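Local coordinates for hypoxic response protein 1 (Mycobacterium tuberculosis, PDB 1Y5H) that is a secreted homodimeric CBS-domain protein of unknown biochemical function, made in the hypoxic response, that does not seem to bind AMP, at residues 8-12 with 87-93; 12-16 with 124-128; 51-55 with 79-85; 84-88 with 99-105. All coordinates share one frame; numbering follows the deposited sequence.

Contact 1 (8-12 with 87-93); sequences TTARD and VDANASI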
loop_
_atom_site.group_PDB
_atom_site.type_symbol
_atom_site.label_atom_id
_atom_site.label_comp_id
_atom_site.label_asym_id
_atom_site.label_seq_id
_atom_site.Cartn_x
_atom_site.Cartn_y
_atom_site.Cartn_z
ATOM N N THR A 8 -24.435 -18.118 6.693
ATOM C CA THR A 8 -24.034 -16.848 6.020
ATOM C C THR A 8 -23.145 -17.132 4.812
ATOM O O THR A 8 -22.228 -17.948 4.883
ATOM C CB THR A 8 -23.267 -15.925 6.989
ATOM O OG1 THR A 8 -24.091 -15.634 8.126
ATOM C CG2 THR A 8 -22.888 -14.619 6.295
ATOM N N THR A 9 -23.421 -16.453 3.704
ATOM C CA THR A 9 -22.644 -16.636 2.486
ATOM C C THR A 9 -22.000 -15.322 2.071
ATOM O O THR A 9 -22.325 -14.262 2.608
ATOM C CB THR A 9 -23.524 -17.118 1.324
ATOM O OG1 THR A 9 -24.459 -16.088 0.979
ATOM C CG2 THR A 9 -24.283 -18.379 1.715
ATOM N N ALA A 10 -21.083 -15.399 1.114
ATOM C CA ALA A 10 -20.406 -14.209 0.622
ATOM C C ALA A 10 -21.427 -13.202 0.093
ATOM O O ALA A 10 -21.302 -12.005 0.330
ATOM C CB ALA A 10 -19.421 -14.587 -0.475
ATOM N N ARG A 11 -22.439 -13.696 -0.613
ATOM C CA ARG A 11 -23.476 -12.836 -1.178
ATOM C C ARG A 11 -24.197 -12.037 -0.092
ATOM O O ARG A 11 -24.631 -10.906 -0.318
ATOM C CB ARG A 11 -24.491 -13.678 -1.960
ATOM C CG ARG A 11 -25.584 -12.860 -2.643
ATOM C CD ARG A 11 -26.648 -13.749 -3.276
ATOM N NE ARG A 11 -26.132 -14.579 -4.362
ATOM C CZ ARG A 11 -25.749 -14.117 -5.548
ATOM N NH1 ARG A 11 -25.822 -12.818 -5.815
ATOM N NH2 ARG A 11 -25.299 -14.955 -6.471
ATOM N N ASP A 12 -24.306 -12.634 1.090
ATOM C CA ASP A 12 -24.978 -12.010 2.224
ATOM C C ASP A 12 -24.243 -10.824 2.845
ATOM O O ASP A 12 -24.877 -9.905 3.366
ATOM C CB ASP A 12 -25.219 -13.054 3.319
ATOM C CG ASP A 12 -26.257 -14.083 2.930
ATOM O OD1 ASP A 12 -26.251 -15.176 3.534
ATOM O OD2 ASP A 12 -27.081 -13.798 2.038
ATOM N N VAL A 87 -13.968 -15.947 -4.442
ATOM C CA VAL A 87 -14.833 -16.915 -3.795
ATOM C C VAL A 87 -16.167 -16.887 -4.518
ATOM O O VAL A 87 -16.549 -15.875 -5.117
ATOM C CB VAL A 87 -15.071 -16.605 -2.295
ATOM C CG1 VAL A 87 -13.763 -16.706 -1.533
ATOM C CG2 VAL A 87 -15.696 -15.224 -2.123
ATOM N N ASP A 88 -16.863 -18.015 -4.472
ATOM C CA ASP A 88 -18.171 -18.138 -5.094
ATOM C C ASP A 88 -19.170 -17.404 -4.204
ATOM O O ASP A 88 -18.948 -17.255 -3.002
ATOM C CB ASP A 88 -18.551 -19.615 -5.206
ATOM C CG ASP A 88 -19.972 -19.816 -5.681
ATOM O OD1 ASP A 88 -20.294 -19.381 -6.808
ATOM O OD2 ASP A 88 -20.771 -20.407 -4.923
ATOM N N ALA A 89 -20.266 -16.945 -4.796
ATOM C CA ALA A 89 -21.283 -16.215 -4.050
ATOM C C ALA A 89 -21.846 -17.019 -2.876
ATOM O O ALA A 89 -22.346 -16.446 -1.909
ATOM C CB ALA A 89 -22.407 -15.796 -4.983
ATOM N N ASN A 90 -21.753 -18.341 -2.958
ATOM C CA ASN A 90 -22.267 -19.210 -1.897
ATOM C C ASN A 90 -21.201 -19.641 -0.893
ATOM O O ASN A 90 -21.467 -20.463 -0.018
ATOM C CB ASN A 90 -22.910 -20.458 -2.512
ATOM C CG ASN A 90 -24.256 -20.173 -3.142
ATOM O OD1 ASN A 90 -24.769 -20.970 -3.927
ATOM N ND2 ASN A 90 -24.846 -19.035 -2.791
ATOM N N ALA A 91 -20.001 -19.083 -1.016
ATOM C CA ALA A 91 -18.906 -19.432 -0.117
ATOM C C ALA A 91 -19.186 -19.051 1.333
ATOM O O ALA A 91 -19.827 -18.036 1.616
ATOM C CB ALA A 91 -17.610 -18.765 -0.588
ATOM N N SER A 92 -18.696 -19.873 2.256
ATOM C CA SER A 92 -18.885 -19.619 3.678
ATOM C C SER A 92 -17.819 -18.662 4.198
ATOM O O SER A 92 -16.832 -18.375 3.516
ATOM C CB SER A 92 -18.782 -20.925 4.464
ATOM O OG SER A 92 -17.444 -21.393 4.457
ATOM N N ILE A 93 -18.019 -18.180 5.420
ATOM C CA ILE A 93 -17.066 -17.283 6.053
ATOM C C ILE A 93 -15.717 -17.986 6.180
ATOM O O ILE A 93 -14.671 -17.381 5.957
ATOM C CB ILE A 93 -17.557 -16.856 7.458
ATOM C CG1 ILE A 93 -18.746 -15.904 7.317
ATOM C CG2 ILE A 93 -16.432 -16.201 8.240
ATOM C CD1 ILE A 93 -19.386 -15.511 8.638
HETATM O O HOH W 1 -20.594 -18.809 6.761
#
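Residues 8-12 run alongside the turn that follows strand 87-88, and two backbone hydrogen bonds join them: Ala10 N to Ala91 O and Arg11 N to Ala89 O, each 3.0 Å. The second is the straighter, at 154° about the hydrogen, and uses a lone pair of the Ala89 carbonyl. Ala91 O also receives a CA-H...O contact from Thr9 CA. Thr9 CB rests on Ala89 O at 3.5 Å, while its CG2 methyl lies 3.9 Å from Asn90 O. The Arg11 chain leaves extended, with CG anti to the backbone N (chi1 -177°), and bends at chi3, which lays one face of the guanidinium over the Ala89 methyl; NH2 comes within 3.4 Å of Ala89 CB and has a weak hydrogen bond to Ser112. On the inner side Ala10 CB touches Val87 CG2 at 4.1 Å, and both side chains pack on Val110. At the outer end a water donates to Thr8 O and accepts from Ile93 N.

Thr9 and Asp12 form a capping box at the start of helix 10-13: Thr9 N donates to Asp12 OD1 from above the carboxylate plane, and the return bond from Asp12 N to Thr9 OG1 is weak. In residues 87-93, Asp88 makes an Asx turn through Asn90 N within a type I beta turn, and Ser92 N-caps helix 93-103 through Glu95 N. The contact between the segments is therefore chiefly main-chain: carbonyls presented by a hydrogen-bonded turn meet the N-H groups at the start of a capped helix, joining the N-terminal segment to the second CBS repeat.

Contact 2 (12-16 with 124-128); sequences DIMNA and DIARH
Ile13 meets helix 122-127 with two branches that its chi1 of 65° sends different ways: CG1 lies between the backbone N and the carbonyl carbon and carries CD1 to Ile125, whereas CG2, anti to the carbonyl carbon, faces His128. Asn15, with chi1 at -63°, swings its amide over to the Asp124 carboxylate, and the two planes stand 58° apart.

The Ile13 CD1 methyl lies 3.8 Å from Ile125 CG1. Ile13 CG2 sits 3.6 Å from His128 CB and approaches the imidazole obliquely near CD2; the two side chains run antiparallel past one another. The polar pair is closer: Asn15 ND2 is 2.9 Å from Asp124 OD2, and a water donates to both Asn15 OD1 (2.7 Å) and Asp124 OD1 (2.6 Å).

Asp124 is buried and has further partners for its charge. Arg127 NH1 makes a salt bridge to Asp124 OD1 at 2.8 Å, one turn along the same helix, and Thr121 N donates to OD2. Asn15 in turn is tied by its backbone to Ile119 of strand 115-121, and its ND2 has a weak hydrogen bond to Ile119 O.

His128 belongs to a zinc site assigned by similarity. The contact thus pairs an apolar half around Ile13 with a polar half in which the buried carboxylate is shared among arginine, water and a backbone N-H, an environment that would probably keep Asp124 ionised.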
loop_
_atom_site.group_PDB
_atom_site.type_symbol
_atom_site.label_atom_id
_atom_site.label_comp_id
_atom_site.label_asym_id
_atom_site.label_seq_id
_atom_site.Cartn_x
_atom_site.Cartn_y
_atom_site.Cartn_z
ATOM N N ASP A 12 -24.306 -12.634 1.090
ATOM C CA ASP A 12 -24.978 -12.010 2.224
ATOM C C ASP A 12 -24.243 -10.824 2.845
ATOM O O ASP A 12 -24.877 -9.905 3.366
ATOM C CB ASP A 12 -25.219 -13.054 3.319
ATOM C CG ASP A 12 -26.257 -14.083 2.930
ATOM O OD1 ASP A 12 -26.251 -15.176 3.534
ATOM O OD2 ASP A 12 -27.081 -13.798 2.038
ATOM N N ILE A 13 -22.915 -10.835 2.796
ATOM C CA ILE A 13 -22.142 -9.758 3.408
ATOM C C ILE A 13 -21.305 -8.915 2.446
ATOM O O ILE A 13 -20.668 -7.951 2.861
ATOM C CB ILE A 13 -21.196 -10.320 4.490
ATOM C CG1 ILE A 13 -20.152 -11.240 3.847
ATOM C CG2 ILE A 13 -21.996 -11.104 5.528
ATOM C CD1 ILE A 13 -19.156 -11.812 4.835
HETATM N N MSE A 14 -21.310 -9.266 1.170
HETATM C CA MSE A 14 -20.512 -8.534 0.191
HETATM C C MSE A 14 -21.053 -7.155 -0.155
HETATM O O MSE A 14 -22.234 -6.860 0.042
HETATM C CB MSE A 14 -20.408 -9.334 -1.104
HETATM C CG MSE A 14 -21.721 -9.433 -1.859
HETATM SE SE MSE A 14 -21.577 -10.407 -3.496
HETATM C CE MSE A 14 -23.300 -9.968 -4.265
ATOM N N ASN A 15 -20.162 -6.321 -0.682
ATOM C CA ASN A 15 -20.517 -4.984 -1.137
ATOM C C ASN A 15 -20.865 -5.240 -2.592
ATOM O O ASN A 15 -19.985 -5.441 -3.434
ATOM C CB ASN A 15 -19.318 -4.046 -1.033
ATOM C CG ASN A 15 -18.857 -3.855 0.400
ATOM O OD1 ASN A 15 -19.561 -3.262 1.217
ATOM N ND2 ASN A 15 -17.671 -4.366 0.715
ATOM N N ALA A 16 -22.156 -5.264 -2.883
ATOM C CA ALA A 16 -22.620 -5.541 -4.229
ATOM C C ALA A 16 -22.676 -4.301 -5.111
ATOM O O ALA A 16 -22.778 -3.179 -4.620
ATOM C CB ALA A 16 -23.991 -6.193 -4.163
ATOM N N ASP A 124 -16.001 -6.631 6.684
ATOM C CA ASP A 124 -17.374 -7.060 6.448
ATOM C C ASP A 124 -17.646 -8.335 7.243
ATOM O O ASP A 124 -18.717 -8.503 7.822
ATOM C CB ASP A 124 -17.617 -7.339 4.959
ATOM C CG ASP A 124 -17.637 -6.077 4.117
ATOM O OD1 ASP A 124 -18.180 -5.059 4.589
ATOM O OD2 ASP A 124 -17.126 -6.113 2.974
ATOM N N ILE A 125 -16.670 -9.238 7.262
ATOM C CA ILE A 125 -16.814 -10.493 7.993
ATOM C C ILE A 125 -16.949 -10.228 9.490
ATOM O O ILE A 125 -17.804 -10.813 10.156
ATOM C CB ILE A 125 -15.607 -11.429 7.733
ATOM C CG1 ILE A 125 -15.586 -11.841 6.257
ATOM C CG2 ILE A 125 -15.701 -12.664 8.616
ATOM C CD1 ILE A 125 -14.393 -12.692 5.862
ATOM N N ALA A 126 -16.112 -9.338 10.012
ATOM C CA ALA A 126 -16.147 -9.001 11.432
ATOM C C ALA A 126 -17.487 -8.398 11.847
ATOM O O ALA A 126 -17.995 -8.673 12.937
ATOM C CB ALA A 126 -15.018 -8.036 11.765
ATOM N N ARG A 127 -18.061 -7.582 10.969
ATOM C CA ARG A 127 -19.333 -6.925 11.244
ATOM C C ARG A 127 -20.529 -7.868 11.258
ATOM O O ARG A 127 -21.491 -7.640 11.990
ATOM C CB ARG A 127 -19.602 -5.835 10.201
ATOM C CG ARG A 127 -18.582 -4.714 10.157
ATOM C CD ARG A 127 -18.699 -3.955 8.843
ATOM N NE ARG A 127 -17.687 -2.911 8.716
ATOM C CZ ARG A 127 -17.170 -2.512 7.559
ATOM N NH1 ARG A 127 -17.567 -3.070 6.423
ATOM N NH2 ARG A 127 -16.252 -1.553 7.536
ATOM N N HIS A 128 -20.473 -8.932 10.464
ATOM C CA HIS A 128 -21.604 -9.845 10.379
ATOM C C HIS A 128 -21.384 -11.284 10.840
ATOM O O HIS A 128 -21.902 -12.217 10.225
ATOM C CB HIS A 128 -22.129 -9.847 8.945
ATOM C CG HIS A 128 -22.285 -8.476 8.364
ATOM N ND1 HIS A 128 -23.158 -7.543 8.880
ATOM C CD2 HIS A 128 -21.666 -7.874 7.321
ATOM C CE1 HIS A 128 -23.070 -6.425 8.181
ATOM N NE2 HIS A 128 -22.171 -6.600 7.229
HETATM O O HOH W 2 -18.132 -2.723 3.402
#

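Contact 3 (51-55 with 79-85); sequences LHGML and LARDSIY
Two aromatic rings, those of His52 and Tyr85, take part in this contact. Arg81 NE lies in the plane of the His52 imidazole, at its edge, 3.9 Å from His52 CD2; the guanidinium and ring planes stand 58° apart, and Arg81 ends in a salt bridge to Glu23. The Tyr85 ring, which also stacks with His103, is met obliquely by selenomethionine Met54, whose CG is 3.7 Å from Tyr85 CZ and whose CB is 3.5 Å from Tyr85 OH; the two side chains cross at about a right angle.

The backbones come together at Gly53. Its CA makes a CA-H...O contact of 3.4 Å with Ala80 O, and the absence of a side chain lets the two backbones come this close. Next along, Met54 N donates to Ser83 O at 3.1 Å, and a water joins Met54 O to Ser83 OG. Leu55 CD1, carried there by CG anti to the backbone N (chi1 179°), touches Leu79 CB at 3.6 Å.

His52 and Gly53 form a classic beta bulge opposite Ile44 in strand 41-45. The end of helix 76-80 and its type I turn thus cover edge strand 51-56, with helix 27-37 beneath Leu55 and Leu79, and strand 107-112 against Leu51, Met54 and Tyr85.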
loop_
_atom_site.group_PDB
_atom_site.type_symbol
_atom_site.label_atom_id
_atom_site.label_comp_id
_atom_site.label_asym_id
_atom_site.label_seq_id
_atom_site.Cartn_x
_atom_site.Cartn_y
_atom_site.Cartn_z
ATOM N N LEU A 51 -13.855 -11.637 -14.324
ATOM C CA LEU A 51 -12.700 -11.342 -13.475
ATOM C C LEU A 51 -11.349 -11.843 -13.975
ATOM O O LEU A 51 -11.171 -13.032 -14.237
ATOM C CB LEU A 51 -12.933 -11.901 -12.069
ATOM C CG LEU A 51 -11.807 -11.630 -11.068
ATOM C CD1 LEU A 51 -11.779 -10.150 -10.726
ATOM C CD2 LEU A 51 -12.036 -12.451 -9.811
ATOM N N HIS A 52 -10.387 -10.929 -14.080
ATOM C CA HIS A 52 -9.036 -11.265 -14.528
ATOM C C HIS A 52 -8.047 -11.277 -13.370
ATOM O O HIS A 52 -7.020 -11.955 -13.423
ATOM C CB HIS A 52 -8.569 -10.265 -15.587
ATOM C CG HIS A 52 -9.001 -10.617 -16.974
ATOM N ND1 HIS A 52 -10.267 -11.075 -17.266
ATOM C CD2 HIS A 52 -8.339 -10.562 -18.155
ATOM C CE1 HIS A 52 -10.367 -11.288 -18.566
ATOM N NE2 HIS A 52 -9.211 -10.985 -19.128
ATOM N N GLY A 53 -8.359 -10.522 -12.323
ATOM C CA GLY A 53 -7.490 -10.473 -11.160
ATOM C C GLY A 53 -7.732 -9.236 -10.322
ATOM O O GLY A 53 -8.680 -8.494 -10.569
HETATM N N MSE A 54 -6.894 -9.038 -9.307
HETATM C CA MSE A 54 -6.979 -7.877 -8.428
HETATM C C MSE A 54 -5.706 -7.061 -8.612
HETATM O O MSE A 54 -4.616 -7.619 -8.781
HETATM C CB MSE A 54 -7.079 -8.298 -6.958
HETATM C CG MSE A 54 -8.386 -8.965 -6.539
HETATM SE SE MSE A 54 -9.914 -7.784 -6.515
HETATM C CE MSE A 54 -9.436 -6.640 -5.049
ATOM N N LEU A 55 -5.853 -5.743 -8.589
ATOM C CA LEU A 55 -4.721 -4.835 -8.724
ATOM C C LEU A 55 -4.654 -4.016 -7.443
ATOM O O LEU A 55 -5.649 -3.421 -7.040
ATOM C CB LEU A 55 -4.928 -3.887 -9.910
ATOM C CG LEU A 55 -3.794 -2.875 -10.132
ATOM C CD1 LEU A 55 -2.565 -3.594 -10.671
ATOM C CD2 LEU A 55 -4.249 -1.788 -11.102
ATOM N N LEU A 79 -0.790 -6.291 -14.838
ATOM C CA LEU A 79 -0.344 -6.536 -13.473
ATOM C C LEU A 79 -1.329 -7.390 -12.673
ATOM O O LEU A 79 -0.925 -8.194 -11.832
ATOM C CB LEU A 79 -0.117 -5.209 -12.739
ATOM C CG LEU A 79 1.139 -4.403 -13.094
ATOM C CD1 LEU A 79 1.126 -4.014 -14.559
ATOM C CD2 LEU A 79 1.213 -3.171 -12.207
ATOM N N ALA A 80 -2.620 -7.227 -12.941
ATOM C CA ALA A 80 -3.638 -7.970 -12.203
ATOM C C ALA A 80 -3.695 -9.466 -12.506
ATOM O O ALA A 80 -4.124 -10.254 -11.658
ATOM C CB ALA A 80 -5.008 -7.341 -12.438
ATOM N N ARG A 81 -3.268 -9.864 -13.703
ATOM C CA ARG A 81 -3.296 -11.278 -14.071
ATOM C C ARG A 81 -2.365 -12.142 -13.225
ATOM O O ARG A 81 -2.386 -13.362 -13.350
ATOM C CB ARG A 81 -2.961 -11.460 -15.555
ATOM C CG ARG A 81 -4.087 -11.045 -16.486
ATOM C CD ARG A 81 -3.577 -10.859 -17.910
ATOM N NE ARG A 81 -4.469 -9.996 -18.671
ATOM C CZ ARG A 81 -4.059 -9.054 -19.511
ATOM N NH1 ARG A 81 -2.763 -8.847 -19.705
ATOM N NH2 ARG A 81 -4.947 -8.314 -20.154
ATOM N N ASP A 82 -1.554 -11.512 -12.378
ATOM C CA ASP A 82 -0.647 -12.248 -11.498
ATOM C C ASP A 82 -1.368 -12.617 -10.206
ATOM O O ASP A 82 -0.908 -13.482 -9.454
ATOM C CB ASP A 82 0.567 -11.403 -11.093
ATOM C CG ASP A 82 1.416 -10.970 -12.266
ATOM O OD1 ASP A 82 1.394 -11.644 -13.317
ATOM O OD2 ASP A 82 2.127 -9.953 -12.119
ATOM N N SER A 83 -2.494 -11.958 -9.949
ATOM C CA SER A 83 -3.229 -12.181 -8.711
ATOM C C SER A 83 -4.688 -12.582 -8.890
ATOM O O SER A 83 -5.585 -11.750 -8.741
ATOM C CB SER A 83 -3.167 -10.911 -7.855
ATOM O OG SER A 83 -1.834 -10.444 -7.726
ATOM N N ILE A 84 -4.939 -13.851 -9.191
ATOM C CA ILE A 84 -6.317 -14.279 -9.351
ATOM C C ILE A 84 -6.809 -15.172 -8.217
ATOM O O ILE A 84 -6.418 -16.332 -8.075
ATOM C CB ILE A 84 -6.555 -14.989 -10.707
ATOM C CG1 ILE A 84 -8.052 -15.289 -10.865
ATOM C CG2 ILE A 84 -5.725 -16.256 -10.795
ATOM C CD1 ILE A 84 -8.451 -15.803 -12.237
ATOM N N TYR A 85 -7.662 -14.591 -7.391
ATOM C CA TYR A 85 -8.265 -15.302 -6.280
ATOM C C TYR A 85 -9.668 -14.748 -6.166
ATOM O O TYR A 85 -9.922 -13.606 -6.548
ATOM C CB TYR A 85 -7.467 -15.084 -4.984
ATOM C CG TYR A 85 -7.071 -13.648 -4.705
ATOM C CD1 TYR A 85 -7.934 -12.778 -4.039
ATOM C CD2 TYR A 85 -5.830 -13.156 -5.117
ATOM C CE1 TYR A 85 -7.572 -11.457 -3.793
ATOM C CE2 TYR A 85 -5.462 -11.838 -4.876
ATOM C CZ TYR A 85 -6.336 -10.995 -4.216
ATOM O OH TYR A 85 -5.976 -9.686 -3.998
HETATM O O HOH W 3 -2.823 -7.912 -6.629
#

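Contact 4 (84-88 with 99-105); sequences IYYVD and VMEEHQV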
loop_
_atom_site.group_PDB
_atom_site.type_symbol
_atom_site.label_atom_id
_atom_site.label_comp_id
_atom_site.label_asym_id
_atom_site.label_seq_id
_atom_site.Cartn_x
_atom_site.Cartn_y
_atom_site.Cartn_z
ATOM N N ILE A 84 -4.939 -13.851 -9.191
ATOM C CA ILE A 84 -6.317 -14.279 -9.351
ATOM C C ILE A 84 -6.809 -15.172 -8.217
ATOM O O ILE A 84 -6.418 -16.332 -8.075
ATOM C CB ILE A 84 -6.555 -14.989 -10.707
ATOM C CG1 ILE A 84 -8.052 -15.289 -10.865
ATOM C CG2 ILE A 84 -5.725 -16.256 -10.795
ATOM C CD1 ILE A 84 -8.451 -15.803 -12.237
ATOM N N TYR A 85 -7.662 -14.591 -7.391
ATOM C CA TYR A 85 -8.265 -15.302 -6.280
ATOM C C TYR A 85 -9.668 -14.748 -6.166
ATOM O O TYR A 85 -9.922 -13.606 -6.548
ATOM C CB TYR A 85 -7.467 -15.084 -4.984
ATOM C CG TYR A 85 -7.071 -13.648 -4.705
ATOM C CD1 TYR A 85 -7.934 -12.778 -4.039
ATOM C CD2 TYR A 85 -5.830 -13.156 -5.117
ATOM C CE1 TYR A 85 -7.572 -11.457 -3.793
ATOM C CE2 TYR A 85 -5.462 -11.838 -4.876
ATOM C CZ TYR A 85 -6.336 -10.995 -4.216
ATOM O OH TYR A 85 -5.976 -9.686 -3.998
ATOM N N TYR A 86 -10.580 -15.566 -5.660
ATOM C CA TYR A 86 -11.967 -15.157 -5.512
ATOM C C TYR A 86 -12.722 -16.244 -4.781
ATOM O O TYR A 86 -12.180 -17.314 -4.521
ATOM C CB TYR A 86 -12.615 -14.944 -6.888
ATOM C CG TYR A 86 -12.595 -16.153 -7.814
ATOM C CD1 TYR A 86 -13.498 -17.215 -7.655
ATOM C CD2 TYR A 86 -11.685 -16.221 -8.863
ATOM C CE1 TYR A 86 -13.486 -18.310 -8.534
ATOM C CE2 TYR A 86 -11.664 -17.304 -9.738
ATOM C CZ TYR A 86 -12.564 -18.340 -9.572
ATOM O OH TYR A 86 -12.537 -19.386 -10.464
ATOM N N VAL A 87 -13.968 -15.947 -4.442
ATOM C CA VAL A 87 -14.833 -16.915 -3.795
ATOM C C VAL A 87 -16.167 -16.887 -4.518
ATOM O O VAL A 87 -16.549 -15.875 -5.117
ATOM C CB VAL A 87 -15.071 -16.605 -2.295
ATOM C CG1 VAL A 87 -13.763 -16.706 -1.533
ATOM C CG2 VAL A 87 -15.696 -15.224 -2.123
ATOM N N ASP A 88 -16.863 -18.015 -4.472
ATOM C CA ASP A 88 -18.171 -18.138 -5.094
ATOM C C ASP A 88 -19.170 -17.404 -4.204
ATOM O O ASP A 88 -18.948 -17.255 -3.002
ATOM C CB ASP A 88 -18.551 -19.615 -5.206
ATOM C CG ASP A 88 -19.972 -19.816 -5.681
ATOM O OD1 ASP A 88 -20.294 -19.381 -6.808
ATOM O OD2 ASP A 88 -20.771 -20.407 -4.923
ATOM N N VAL A 99 -9.184 -17.982 1.810
ATOM C CA VAL A 99 -8.623 -17.262 0.673
ATOM C C VAL A 99 -7.786 -16.076 1.139
ATOM O O VAL A 99 -6.663 -15.868 0.670
ATOM C CB VAL A 99 -9.735 -16.764 -0.268
ATOM C CG1 VAL A 99 -9.147 -15.876 -1.356
ATOM C CG2 VAL A 99 -10.451 -17.956 -0.888
HETATM N N MSE A 100 -8.334 -15.301 2.069
HETATM C CA MSE A 100 -7.630 -14.141 2.595
HETATM C C MSE A 100 -6.305 -14.534 3.235
HETATM O O MSE A 100 -5.308 -13.835 3.080
HETATM C CB MSE A 100 -8.500 -13.411 3.619
HETATM C CG MSE A 100 -9.611 -12.588 2.992
HETATM SE SE MSE A 100 -10.759 -11.780 4.316
HETATM C CE MSE A 100 -12.220 -11.271 3.151
ATOM N N GLU A 101 -6.303 -15.654 3.950
ATOM C CA GLU A 101 -5.094 -16.128 4.615
ATOM C C GLU A 101 -4.021 -16.538 3.616
ATOM O O GLU A 101 -2.881 -16.083 3.690
ATOM C CB GLU A 101 -5.425 -17.307 5.530
ATOM N N GLU A 102 -4.397 -17.401 2.680
ATOM C CA GLU A 102 -3.470 -17.899 1.674
ATOM C C GLU A 102 -2.823 -16.801 0.835
ATOM O O GLU A 102 -1.611 -16.819 0.607
ATOM C CB GLU A 102 -4.181 -18.894 0.769
ATOM N N HIS A 103 -3.627 -15.842 0.385
ATOM C CA HIS A 103 -3.126 -14.754 -0.451
ATOM C C HIS A 103 -2.688 -13.508 0.316
ATOM O O HIS A 103 -2.179 -12.556 -0.278
ATOM C CB HIS A 103 -4.191 -14.391 -1.488
ATOM C CG HIS A 103 -4.492 -15.499 -2.446
ATOM N ND1 HIS A 103 -3.714 -15.753 -3.557
ATOM C CD2 HIS A 103 -5.453 -16.451 -2.436
ATOM C CE1 HIS A 103 -4.184 -16.813 -4.189
ATOM N NE2 HIS A 103 -5.240 -17.258 -3.528
ATOM N N GLN A 104 -2.882 -13.515 1.632
ATOM C CA GLN A 104 -2.496 -12.386 2.475
ATOM C C GLN A 104 -3.149 -11.072 2.051
ATOM O O GLN A 104 -2.472 -10.051 1.898
ATOM C CB GLN A 104 -0.972 -12.226 2.470
ATOM C CG GLN A 104 -0.240 -13.302 3.250
ATOM C CD GLN A 104 -0.457 -13.179 4.747
ATOM O OE1 GLN A 104 0.033 -12.244 5.383
ATOM N NE2 GLN A 104 -1.202 -14.122 5.318
ATOM N N VAL A 105 -4.469 -11.099 1.881
ATOM C CA VAL A 105 -5.218 -9.912 1.477
ATOM C C VAL A 105 -6.393 -9.624 2.405
ATOM O O VAL A 105 -6.856 -10.503 3.133
ATOM C CB VAL A 105 -5.749 -10.056 0.034
ATOM C CG1 VAL A 105 -4.590 -9.991 -0.950
ATOM C CG2 VAL A 105 -6.496 -11.371 -0.119
#
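Tyr85 fits against the last turn of helix 93-103, its side chain entering a hollow bounded by His103 and Val105, with Val99 beside its CB. The imidazole of His103 forms one wall. Tyr85 CB sits over its face, 3.6 Å from the ring centroid and 18° off the normal, a CH-pi contact; farther out the two rings make an offset stack with centroids 4.7 Å apart and planes at 29°. The overlap is slipped: the tyrosine ring is displaced to the CB end of the histidine, and His103 CB lies near the rim of the phenol face.

Val105 closes the far end. Its CG1 methyl meets Tyr85 OH at 3.4 Å and its CG2 lies 3.8 Å from Tyr85 CE1, so both methyls lie on the same side of the ring plane as His103, near the hydroxyl end. Val99 is the knob between Tyr85 and Val87: with CG1 anti to the backbone N (chi1 173°), its two methyls part, CG1 to Tyr85 CB at 4.1 Å and CG2 to Val87 CG1 at 3.6 Å. Tyr85 and Val87 are alternate residues of the extended segment, and both point toward the helix.

A Schellman motif ends the helix, with Gln104 at positive phi as its C-prime residue and Val105 N bonded to Met100 O; this brings Val105 round to the tyrosine. His103 belongs by similarity to a zinc site. The packing of strand 87-88 on helix 93-103, which leads on to parallel strand 107-112, is that of the beta-alpha-beta unit of a CBS domain.

Contacts 1 and 2 share Asp12 and helix 10-13 and hold the N-terminal segment to the second CBS repeat, touching through Thr8 on Ile13 and Ile93 on Ile125. Contact 2 is the buried one, though its centre is about 15 Å from the chain's centre; contacts 1, 3 and 4 are partly buried. Contact 3 is the most central, its centre about 7 Å from the chain's centre. Contact 4 overlaps contact 3 at Ile84 and Tyr85 and contact 1 at Val87 and Asp88. Backbone bonds dominate contact 1; contact 2 sets a buried carboxylate beside isoleucine packing; contact 3 combines close backbone approach with apolar packing; contact 4 relies on stacked rings and valines, without cross-segment hydrogen bonds.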